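PDB 4G6V: Adhesin/hemolysin from Burkholderia pseudomallei 1026a, which acts as the toxic nuclease, probably cleaving tRNA, of a contact-dependent growth inhibition system with which bacteria inhibit closely related neighbours, and is bound here by its immunity protein CdiI. Local coordinates for residues N113-I118 and E145-S150. Sequence-based numbering, arbitrary orientation.
Sequences NIATTI and EAQINS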
loop_
_atom_site.group_PDB
_atom_site.type_symbol
_atom_site.label_atom_id
_atom_site.label_comp_id
_atom_site.label_asym_id
_atom_site.label_seq_id
_atom_site.Cartn_x
_atom_site.Cartn_y
_atom_site.Cartn_z
ATOM N N ASN A 113 -8.900 -7.311 7.525
ATOM C CA ASN A 113 -8.269 -6.023 7.257
ATOM C C ASN A 113 -7.219 -6.140 6.159
ATOM O O ASN A 113 -7.085 -5.251 5.306
ATOM C CB ASN A 113 -7.675 -5.437 8.542
ATOM C CG ASN A 113 -8.752 -4.972 9.528
ATOM O OD1 ASN A 113 -9.927 -5.296 9.388
ATOM N ND2 ASN A 113 -8.344 -4.211 10.526
ATOM N N ILE A 114 -6.493 -7.253 6.173
ATOM C CA ILE A 114 -5.539 -7.523 5.121
ATOM C C ILE A 114 -6.242 -7.539 3.769
ATOM O O ILE A 114 -5.766 -6.924 2.815
ATOM C CB ILE A 114 -4.795 -8.858 5.345
ATOM C CG1 ILE A 114 -4.048 -8.820 6.676
ATOM C CG2 ILE A 114 -3.841 -9.151 4.177
ATOM C CD1 ILE A 114 -2.909 -9.796 6.767
ATOM N N ALA A 115 -7.374 -8.234 3.695
ATOM C CA ALA A 115 -8.195 -8.205 2.476
ATOM C C ALA A 115 -8.649 -6.785 2.149
ATOM O O ALA A 115 -8.478 -6.339 1.010
ATOM C CB ALA A 115 -9.405 -9.142 2.575
ATOM N N THR A 116 -9.222 -6.083 3.135
ATOM C CA THR A 116 -9.707 -4.720 2.911
ATOM C C THR A 116 -8.585 -3.876 2.304
ATOM O O THR A 116 -8.799 -3.032 1.428
ATOM C CB THR A 116 -10.195 -4.040 4.226
ATOM O OG1 THR A 116 -11.329 -4.736 4.762
ATOM C CG2 THR A 116 -10.588 -2.592 3.974
ATOM N N THR A 117 -7.377 -4.140 2.768
ATOM C CA THR A 117 -6.227 -3.337 2.409
ATOM C C THR A 117 -5.867 -3.605 0.967
ATOM O O THR A 117 -5.739 -2.684 0.169
ATOM C CB THR A 117 -5.047 -3.613 3.401
ATOM O OG1 THR A 117 -5.457 -3.195 4.709
ATOM C CG2 THR A 117 -3.774 -2.869 3.012
ATOM N N ILE A 118 -5.716 -4.880 0.640
ATOM C CA ILE A 118 -5.484 -5.302 -0.725
ATOM C C ILE A 118 -6.543 -4.724 -1.659
ATOM O O ILE A 118 -6.222 -4.082 -2.673
ATOM C CB ILE A 118 -5.560 -6.828 -0.835
ATOM C CG1 ILE A 118 -4.241 -7.454 -0.387
ATOM C CG2 ILE A 118 -5.840 -7.240 -2.278
ATOM C CD1 ILE A 118 -4.366 -8.910 0.007
ATOM N N GLU A 145 -6.352 -17.083 1.812
ATOM C CA GLU A 145 -6.938 -17.698 0.626
ATOM C C GLU A 145 -8.448 -17.874 0.780
ATOM O O GLU A 145 -9.209 -17.577 -0.139
ATOM C CB GLU A 145 -6.259 -19.045 0.319
ATOM N N ALA A 146 -8.870 -18.344 1.951
ATOM C CA ALA A 146 -10.292 -18.493 2.248
ATOM C C ALA A 146 -11.031 -17.162 2.114
ATOM O O ALA A 146 -12.081 -17.093 1.457
ATOM C CB ALA A 146 -10.494 -19.074 3.639
ATOM N N GLN A 147 -10.465 -16.121 2.730
ATOM C CA GLN A 147 -11.032 -14.773 2.728
ATOM C C GLN A 147 -11.164 -14.209 1.308
ATOM O O GLN A 147 -12.255 -13.799 0.884
ATOM C CB GLN A 147 -10.182 -13.837 3.599
ATOM C CG GLN A 147 -10.764 -12.443 3.770
ATOM C CD GLN A 147 -11.858 -12.386 4.833
ATOM O OE1 GLN A 147 -11.784 -13.078 5.860
ATOM N NE2 GLN A 147 -12.876 -11.551 4.597
ATOM N N ILE A 148 -10.058 -14.205 0.572
ATOM C CA ILE A 148 -10.061 -13.711 -0.806
ATOM C C ILE A 148 -11.000 -14.502 -1.723
ATOM O O ILE A 148 -11.441 -13.993 -2.754
ATOM C CB ILE A 148 -8.637 -13.673 -1.397
ATOM C CG1 ILE A 148 -7.794 -12.662 -0.618
ATOM C CG2 ILE A 148 -8.669 -13.291 -2.855
ATOM C CD1 ILE A 148 -6.391 -12.511 -1.113
ATOM N N ASN A 149 -11.320 -15.737 -1.343
ATOM C CA ASN A 149 -12.221 -16.551 -2.157
ATOM C C ASN A 149 -13.703 -16.375 -1.827
ATOM O O ASN A 149 -14.540 -16.336 -2.730
ATOM C CB ASN A 149 -11.820 -18.033 -2.152
ATOM C CG ASN A 149 -10.590 -18.304 -3.008
ATOM O OD1 ASN A 149 -10.292 -17.538 -3.934
ATOM N ND2 ASN A 149 -9.867 -19.396 -2.706
ATOM N N SER A 150 -14.043 -16.258 -0.550
ATOM C CA SER A 150 -15.454 -16.100 -0.202
ATOM C C SER A 150 -15.985 -14.697 -0.493
ATOM O O SER A 150 -17.189 -14.463 -0.469
ATOM C CB SER A 150 -15.711 -16.519 1.243
ATOM O OG SER A 150 -15.645 -17.935 1.334
#
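Between segments 113-118 and 145-150 the nearest CA atoms are those of Ala-115 and Ile-148, 6.7 Å apart, and no hydrogen bond links the two segments. Ala-115 suits this near point because its lone methyl adds little bulk between the backbones: CB meets CG of Gln-147 at 3.8 Å. That methylene reaches the other helix because CG is anti to the backbone N (chi1 -174°); the chain then bends at chi2 (81°), and the side chain also touches Val-111 and Arg-112. Gln-147 thus offers aliphatic carbon to the alanine while carrying a polar amide at a partly exposed position. On the buried side, the CD1 methyls of Ile-118 and Ile-148 approach at 4.3 Å, a light touch between apolar, branched side chains that suit a buried place between helices and sheet. Both helices belong to the alpha/beta toxin domain of the PDDEXK nuclease clan, where they are the crossover helices of successive beta-alpha-beta units joining the parallel strands 99-104, 129-133 and 159-162. Ile-118 also packs on Tyr-104 of strand 99-104, and Ile-148 on Leu-156. Another face of helix 111-123 meets CdiI: Thr-117 OG1, which hydrogen-bonds to Asn-113 O of its own helix (2.7 Å), is also hydrogen-bonded to ND2 of Asn-97 of the CdiI chain. One turn beyond Ile-118, the same helix carries Lys-121, a probable active-site residue.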